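Local coordinates for protein single-stranded-DNA-specific exonuclease RecJ (Thermus thermophilus, PDB 2ZXR) that degrades single-stranded DNA exonucleolytically in the 5' to 3' direction, using divalent metal ions such as magnesium or manganese, at residues A[16-19]-A[20-24]; A[31-34]-A[35-39]; A[307-310]-A[311-315]. One frame throughout, in Å; residues are numbered along the deposited sequence.

The three contacts follow one another along the chain, each within a single helix between residues about one turn apart. Contact 1 on helix 15-25 and contact 2 on helix 29-37 are neighbours in sequence and in space, their centres about 10 Å apart, with Trp18, Val21 and Met22 packing on Ala32 and Leu33. Helix 624-639 of the C-terminal domain lies beside contact 1, and strand 426-433 with helix 440-447 beside contact 2, so the N-terminal helices bring distant parts of the chain together. Contact 3, on helix 293-321, is centred about 49 Å from contact 1 and about 39 Å from contact 2; its Arg310 side chain is about 12 Å from that of manganese-binding Asp82.

Contact 1: residues A[16-19]-A[20-24]; sequences AQWR and EVMAA
The carbonyl oxygen of Trp18 accepts the backbone N-H of Met22, with Trp18 O and Met22 N 3.0 Å apart and an N-H...O angle of 164°. The same oxygen also has the methionine chain lying against it, with CG of Met22 3.4 Å from O of Trp18. From there the chain doubles back: a bend at the last torsion (chi3 -82°) returns the methyl group to the preceding turn, where CE of Met22 comes within 3.7 Å of CA of Arg19. That methyl also touches the first carbon beyond CB of the arginine, CE of Met22 to CG of Arg19 being 4.0 Å. On the indole side it meets CD1 of Trp18 at 4.3 Å, approaching obliquely. The sulfur is also oblique to the ring: SD of Met22 is 5.3 Å from the centroid of the five-membered ring of Trp18 and 39° off the ring normal, a Met-aromatic contact between residues i and i+4 of helix 15-25. Trp18, Val21 and Met22 belong to the side of this helix that packs on Ala32 of helix 29-37, the next helix in the chain, while Leu626 of helix 624-639 meets Trp18, Arg19 and Met22. The indole is further fixed by a hydrogen bond from its NE1 to Pro29 O, and NE of Arg19 forms a salt bridge with Glu623. One residue before the methionine, the branch CG2 of Val21 rests 3.4 Å from O of Gln17, the oxygen that also accepts the N-H of Val21. One residue earlier again, on the exposed side, N of Glu20 donates to O of Ala16 at 3.1 Å.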
loop_
_atom_site.group_PDB
_atom_site.type_symbol
_atom_site.label_atom_id
_atom_site.label_comp_id
_atom_site.label_asym_id
_atom_site.label_seq_id
_atom_site.Cartn_x
_atom_site.Cartn_y
_atom_site.Cartn_z
ATOM N N ALA A 16 8.410 -21.498 13.838
ATOM C CA ALA A 16 9.687 -21.096 14.428
ATOM C C ALA A 16 10.093 -19.688 13.981
ATOM O O ALA A 16 10.677 -18.949 14.766
ATOM C CB ALA A 16 10.786 -22.099 14.087
ATOM N N GLN A 17 9.789 -19.306 12.736
ATOM C CA GLN A 17 10.125 -17.957 12.281
ATOM C C GLN A 17 9.113 -16.951 12.849
ATOM O O GLN A 17 9.467 -15.826 13.191
ATOM C CB GLN A 17 10.126 -17.859 10.753
ATOM C CG GLN A 17 10.999 -18.874 10.027
ATOM C CD GLN A 17 11.030 -18.620 8.519
ATOM O OE1 GLN A 17 11.193 -19.548 7.716
ATOM N NE2 GLN A 17 10.886 -17.358 8.130
ATOM N N TRP A 18 7.854 -17.355 12.969
ATOM C CA TRP A 18 6.824 -16.457 13.504
ATOM C C TRP A 18 7.270 -16.075 14.917
ATOM O O TRP A 18 7.237 -14.905 15.321
ATOM C CB TRP A 18 5.492 -17.194 13.565
ATOM C CG TRP A 18 4.235 -16.364 13.573
ATOM C CD1 TRP A 18 4.092 -15.046 13.948
ATOM C CD2 TRP A 18 2.916 -16.840 13.276
ATOM N NE1 TRP A 18 2.759 -14.685 13.904
ATOM C CE2 TRP A 18 2.019 -15.766 13.497
ATOM C CE3 TRP A 18 2.405 -18.075 12.849
ATOM C CZ2 TRP A 18 0.646 -15.891 13.302
ATOM C CZ3 TRP A 18 1.033 -18.196 12.656
ATOM C CH2 TRP A 18 0.171 -17.111 12.882
ATOM N N ARG A 19 7.685 -17.094 15.660
ATOM C CA ARG A 19 8.155 -16.919 17.021
ATOM C C ARG A 19 9.401 -16.040 17.102
ATOM O O ARG A 19 9.514 -15.211 18.004
ATOM C CB ARG A 19 8.424 -18.293 17.652
ATOM C CG ARG A 19 7.166 -18.926 18.238
ATOM C CD ARG A 19 7.243 -20.448 18.259
ATOM N NE ARG A 19 6.220 -21.029 19.132
ATOM C CZ ARG A 19 5.946 -22.329 19.190
ATOM N NH1 ARG A 19 6.618 -23.181 18.421
ATOM N NH2 ARG A 19 5.014 -22.778 20.029
ATOM N N GLU A 20 10.333 -16.237 16.174
ATOM C CA GLU A 20 11.566 -15.448 16.139
ATOM C C GLU A 20 11.241 -13.969 15.966
ATOM O O GLU A 20 11.828 -13.115 16.643
ATOM C CB GLU A 20 12.473 -15.922 14.999
ATOM C CG GLU A 20 13.043 -17.313 15.255
ATOM C CD GLU A 20 13.773 -17.917 14.062
ATOM O OE1 GLU A 20 14.406 -18.985 14.252
ATOM O OE2 GLU A 20 13.707 -17.342 12.941
ATOM N N VAL A 21 10.292 -13.668 15.088
ATOM C CA VAL A 21 9.907 -12.281 14.855
ATOM C C VAL A 21 9.241 -11.688 16.088
ATOM O O VAL A 21 9.567 -10.572 16.504
ATOM C CB VAL A 21 8.984 -12.161 13.621
ATOM C CG1 VAL A 21 8.472 -10.739 13.478
ATOM C CG2 VAL A 21 9.776 -12.559 12.354
ATOM N N MET A 22 8.331 -12.443 16.695
ATOM C CA MET A 22 7.656 -11.965 17.884
ATOM C C MET A 22 8.651 -11.636 19.000
ATOM O O MET A 22 8.468 -10.676 19.761
ATOM C CB MET A 22 6.687 -13.016 18.407
ATOM C CG MET A 22 5.402 -13.152 17.623
ATOM S SD MET A 22 4.244 -14.160 18.549
ATOM C CE MET A 22 4.813 -15.739 18.111
ATOM N N ALA A 23 9.685 -12.461 19.114
ATOM C CA ALA A 23 10.691 -12.275 20.152
ATOM C C ALA A 23 11.629 -11.123 19.850
ATOM O O ALA A 23 11.885 -10.287 20.705
ATOM C CB ALA A 23 11.499 -13.558 20.340
ATOM N N ALA A 24 12.129 -11.085 18.622
ATOM C CA ALA A 24 13.083 -10.066 18.208
ATOM C C ALA A 24 12.503 -8.678 18.001
ATOM O O ALA A 24 13.256 -7.714 17.873
ATOM C CB ALA A 24 13.817 -10.528 16.942
#

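Contact 2: residues A[31-34]-A[35-39]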
loop_
_atom_site.group_PDB
_atom_site.type_symbol
_atom_site.label_atom_id
_atom_site.label_comp_id
_atom_site.label_asym_id
_atom_site.label_seq_id
_atom_site.Cartn_x
_atom_site.Cartn_y
_atom_site.Cartn_z
ATOM N N ALA A 31 0.836 -8.542 14.649
ATOM C CA ALA A 31 1.836 -7.629 14.129
ATOM C C ALA A 31 3.036 -8.407 13.578
ATOM O O ALA A 31 3.585 -8.062 12.524
ATOM C CB ALA A 31 2.274 -6.667 15.232
ATOM N N ALA A 32 3.446 -9.466 14.277
ATOM C CA ALA A 32 4.579 -10.263 13.798
ATOM C C ALA A 32 4.262 -10.854 12.428
ATOM O O ALA A 32 5.149 -11.031 11.609
ATOM C CB ALA A 32 4.916 -11.377 14.787
ATOM N N LEU A 33 2.998 -11.171 12.186
ATOM C CA LEU A 33 2.593 -11.716 10.897
ATOM C C LEU A 33 2.904 -10.664 9.817
ATOM O O LEU A 33 3.480 -10.976 8.762
ATOM C CB LEU A 33 1.089 -11.999 10.919
ATOM C CG LEU A 33 0.597 -13.434 10.764
ATOM C CD1 LEU A 33 -0.850 -13.551 11.272
ATOM C CD2 LEU A 33 0.681 -13.821 9.304
ATOM N N ALA A 34 2.515 -9.422 10.094
ATOM C CA ALA A 34 2.745 -8.298 9.172
ATOM C C ALA A 34 4.248 -8.085 8.941
ATOM O O ALA A 34 4.719 -8.017 7.792
ATOM C CB ALA A 34 2.106 -7.029 9.731
ATOM N N TYR A 35 5.011 -7.996 10.028
ATOM C CA TYR A 35 6.451 -7.821 9.887
ATOM C C TYR A 35 7.066 -8.969 9.082
ATOM O O TYR A 35 7.872 -8.722 8.169
ATOM C CB TYR A 35 7.124 -7.723 11.255
ATOM C CG TYR A 35 6.706 -6.504 12.025
ATOM C CD1 TYR A 35 6.893 -5.228 11.499
ATOM C CD2 TYR A 35 6.093 -6.621 13.267
ATOM C CE1 TYR A 35 6.469 -4.103 12.199
ATOM C CE2 TYR A 35 5.663 -5.516 13.963
ATOM C CZ TYR A 35 5.849 -4.258 13.432
ATOM O OH TYR A 35 5.399 -3.159 14.120
ATOM N N TRP A 36 6.681 -10.214 9.388
ATOM C CA TRP A 36 7.243 -11.343 8.647
ATOM C C TRP A 36 7.002 -11.186 7.142
ATOM O O TRP A 36 7.913 -11.397 6.333
ATOM C CB TRP A 36 6.654 -12.672 9.115
ATOM C CG TRP A 36 7.320 -13.868 8.466
ATOM C CD1 TRP A 36 8.492 -14.473 8.856
ATOM C CD2 TRP A 36 6.860 -14.593 7.321
ATOM N NE1 TRP A 36 8.782 -15.530 8.021
ATOM C CE2 TRP A 36 7.800 -15.628 7.072
ATOM C CE3 TRP A 36 5.746 -14.477 6.481
ATOM C CZ2 TRP A 36 7.654 -16.540 6.012
ATOM C CZ3 TRP A 36 5.601 -15.386 5.425
ATOM C CH2 TRP A 36 6.555 -16.403 5.204
ATOM N N HIS A 37 5.786 -10.804 6.773
ATOM C CA HIS A 37 5.435 -10.607 5.374
ATOM C C HIS A 37 6.160 -9.446 4.696
ATOM O O HIS A 37 6.451 -9.521 3.508
ATOM C CB HIS A 37 3.925 -10.389 5.225
ATOM C CG HIS A 37 3.128 -11.659 5.242
ATOM N ND1 HIS A 37 3.365 -12.698 4.363
ATOM C CD2 HIS A 37 2.108 -12.064 6.035
ATOM C CE1 HIS A 37 2.530 -13.689 4.620
ATOM N NE2 HIS A 37 1.756 -13.329 5.629
ATOM N N ARG A 38 6.428 -8.376 5.443
ATOM C CA ARG A 38 7.079 -7.193 4.901
ATOM C C ARG A 38 8.576 -7.343 4.987
ATOM O O ARG A 38 9.306 -6.411 4.678
ATOM C CB ARG A 38 6.682 -5.933 5.685
ATOM C CG ARG A 38 5.208 -5.782 6.024
ATOM C CD ARG A 38 4.445 -5.071 4.939
ATOM N NE ARG A 38 2.998 -5.170 5.118
ATOM C CZ ARG A 38 2.215 -4.197 5.572
ATOM N NH1 ARG A 38 2.732 -3.023 5.913
ATOM N NH2 ARG A 38 0.904 -4.394 5.651
ATOM N N GLY A 39 9.032 -8.503 5.435
ATOM C CA GLY A 39 10.460 -8.743 5.550
ATOM C C GLY A 39 11.150 -8.159 6.769
ATOM O O GLY A 39 12.379 -8.116 6.804
#
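Tyr35 N donates to Ala31 O at 2.9 Å, one of the regular backbone bonds in the last turns of helix 29-37, which ends in a Schellman motif: Gly39 leaves helical geometry with a positive phi (80°), and its N donates to O of Trp36 at 3.2 Å. Between these, Trp36 N reaches Ala32 O at 2.8 Å, and His37 N closes the same pattern on Leu33 O. Two side chains carry hydrogen bonds to other parts of the chain: the phenol hydroxyl of Tyr35 with O of Glu446 in helix 440-447, and NE2 of His37, weakly, with O of Ser11.

In the side-chain packing, CE2 of Tyr35 touches CB of Ala31 at 3.8 Å. Leu33 and His37 lie alongside each other, pointing the same way, with CD2 of Leu33 3.9 Å from NE2 of His37; Leu33 and Ala34 also pack on Leu431 of strand 426-433.

Among the flat groups, Trp36 and His37 adjoin. CE3 of Trp36 sits over one imidazole face, near its rim, and Arg41 makes a cation-pi contact with the indole. A chi1 of -81° sets CG of His37 beside its backbone N, which turns the ring back to the preceding turn and brings CD2 of His37 3.2 Å from O of Leu33.

Contact 3: residues A[307-310]-A[311-315]; sequences NARR and QTLEE
The guanidinium of Arg310 has CG of Gln311 over the centre of one face, 3.8 Å above the plane, and an acceptor at each of two points on its edge. NH2 of Arg310 donates to OD1 of Asn307 at 2.6 Å, one turn back, and NH1 of Arg310 to OE1 of Glu314 at 2.8 Å, one turn on. Both oxygens lie close to the guanidinium plane, so together they hold the group against rotation. Glu314 receives its bond on the syn side, and its carboxylate is turned 30° from the guanidinium. Bends at chi2 (-90°) and chi3 (-58°) fold the arginine back alongside the helix, where both neighbours can be met. The second oxygen of Glu314, OE2, forms a salt bridge with Arg350, so this buried carboxylate answers two arginines and is probably kept ionised by them.

The guanidinium of Arg309 carries a different partner: CD2 of Leu313 lies 3.7 Å above the centre of one face, an apolar cover rather than a polar bond. On the exposed side of the helix, O of Ala308 is gripped twice by Thr312, through OG1 at 2.7 Å and through the backbone N at 3.0 Å, the two donors coming from opposite faces of the carbonyl plane.

Arg310 and Glu314 pack on Ile346 of helix 341-355, while Arg310 and Asn307 touch Ala274 of helix 261-277. The side chains of Arg310 and Asp82, a manganese-binding residue, are about 12 Å apart. The arrangement is an i to i+4 intrahelical salt bridge, widened by Asn307 and Arg350 into a polar network where helix 293-321 packs on helix 341-355, within the DHHA1 family region.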
loop_
_atom_site.group_PDB
_atom_site.type_symbol
_atom_site.label_atom_id
_atom_site.label_comp_id
_atom_site.label_asym_id
_atom_site.label_seq_id
_atom_site.Cartn_x
_atom_site.Cartn_y
_atom_site.Cartn_z
ATOM N N ASN A 307 -3.984 24.762 -6.281
ATOM C CA ASN A 307 -4.539 23.442 -5.982
ATOM C C ASN A 307 -6.078 23.454 -6.054
ATOM O O ASN A 307 -6.687 22.480 -6.489
ATOM C CB ASN A 307 -4.090 22.988 -4.594
ATOM C CG ASN A 307 -4.437 21.538 -4.320
ATOM O OD1 ASN A 307 -3.958 20.627 -5.004
ATOM N ND2 ASN A 307 -5.269 21.317 -3.316
ATOM N N ALA A 308 -6.692 24.562 -5.638
ATOM C CA ALA A 308 -8.151 24.694 -5.694
ATOM C C ALA A 308 -8.588 24.759 -7.158
ATOM O O ALA A 308 -9.653 24.253 -7.529
ATOM C CB ALA A 308 -8.616 25.967 -4.948
ATOM N N ARG A 309 -7.759 25.381 -7.991
ATOM C CA ARG A 309 -8.053 25.479 -9.418
ATOM C C ARG A 309 -7.934 24.076 -10.034
ATOM O O ARG A 309 -8.824 23.624 -10.741
ATOM C CB ARG A 309 -7.083 26.461 -10.081
ATOM C CG ARG A 309 -7.207 26.612 -11.608
ATOM C CD ARG A 309 -8.623 27.027 -12.054
ATOM N NE ARG A 309 -8.664 27.317 -13.490
ATOM C CZ ARG A 309 -9.778 27.443 -14.208
ATOM N NH1 ARG A 309 -10.969 27.303 -13.632
ATOM N NH2 ARG A 309 -9.708 27.702 -15.510
ATOM N N ARG A 310 -6.842 23.382 -9.740
ATOM C CA ARG A 310 -6.634 22.031 -10.245
ATOM C C ARG A 310 -7.837 21.165 -9.840
ATOM O O ARG A 310 -8.374 20.408 -10.655
ATOM C CB ARG A 310 -5.329 21.451 -9.668
ATOM C CG ARG A 310 -4.927 20.042 -10.173
ATOM C CD ARG A 310 -5.524 18.928 -9.284
ATOM N NE ARG A 310 -5.114 19.028 -7.873
ATOM C CZ ARG A 310 -5.494 18.177 -6.918
ATOM N NH1 ARG A 310 -6.288 17.155 -7.212
ATOM N NH2 ARG A 310 -5.109 18.352 -5.660
ATOM N N GLN A 311 -8.270 21.303 -8.583
ATOM C CA GLN A 311 -9.388 20.517 -8.083
ATOM C C GLN A 311 -10.666 20.799 -8.835
ATOM O O GLN A 311 -11.397 19.877 -9.165
ATOM C CB GLN A 311 -9.606 20.785 -6.594
ATOM C CG GLN A 311 -8.634 20.017 -5.722
ATOM C CD GLN A 311 -8.558 20.556 -4.300
ATOM O OE1 GLN A 311 -8.186 19.835 -3.375
ATOM N NE2 GLN A 311 -8.897 21.831 -4.126
ATOM N N THR A 312 -10.918 22.077 -9.103
ATOM C CA THR A 312 -12.107 22.503 -9.810
ATOM C C THR A 312 -12.137 21.946 -11.218
ATOM O O THR A 312 -13.129 21.354 -11.622
ATOM C CB THR A 312 -12.195 24.036 -9.867
ATOM O OG1 THR A 312 -12.138 24.552 -8.529
ATOM C CG2 THR A 312 -13.515 24.474 -10.531
ATOM N N LEU A 313 -11.057 22.129 -11.966
ATOM C CA LEU A 313 -10.976 21.603 -13.333
ATOM C C LEU A 313 -11.120 20.077 -13.345
ATOM O O LEU A 313 -11.862 19.517 -14.167
ATOM C CB LEU A 313 -9.640 21.976 -13.976
ATOM C CG LEU A 313 -9.417 23.460 -14.253
ATOM C CD1 LEU A 313 -7.930 23.729 -14.580
ATOM C CD2 LEU A 313 -10.315 23.886 -15.440
ATOM N N GLU A 314 -10.408 19.412 -12.435
ATOM C CA GLU A 314 -10.437 17.962 -12.350
ATOM C C GLU A 314 -11.856 17.454 -12.099
ATOM O O GLU A 314 -12.315 16.507 -12.737
ATOM C CB GLU A 314 -9.539 17.505 -11.223
ATOM C CG GLU A 314 -9.593 16.033 -10.939
ATOM C CD GLU A 314 -8.811 15.657 -9.693
ATOM O OE1 GLU A 314 -7.693 16.210 -9.491
ATOM O OE2 GLU A 314 -9.313 14.797 -8.921
ATOM N N GLU A 315 -12.542 18.089 -11.158
ATOM C CA GLU A 315 -13.892 17.689 -10.843
ATOM C C GLU A 315 -14.816 17.931 -12.052
ATOM O O GLU A 315 -15.629 17.078 -12.366
ATOM C CB GLU A 315 -14.399 18.420 -9.601
ATOM C CG GLU A 315 -15.417 17.582 -8.842
ATOM C CD GLU A 315 -14.806 16.284 -8.251
ATOM O OE1 GLU A 315 -15.565 15.309 -8.095
ATOM O OE2 GLU A 315 -13.588 16.235 -7.934
#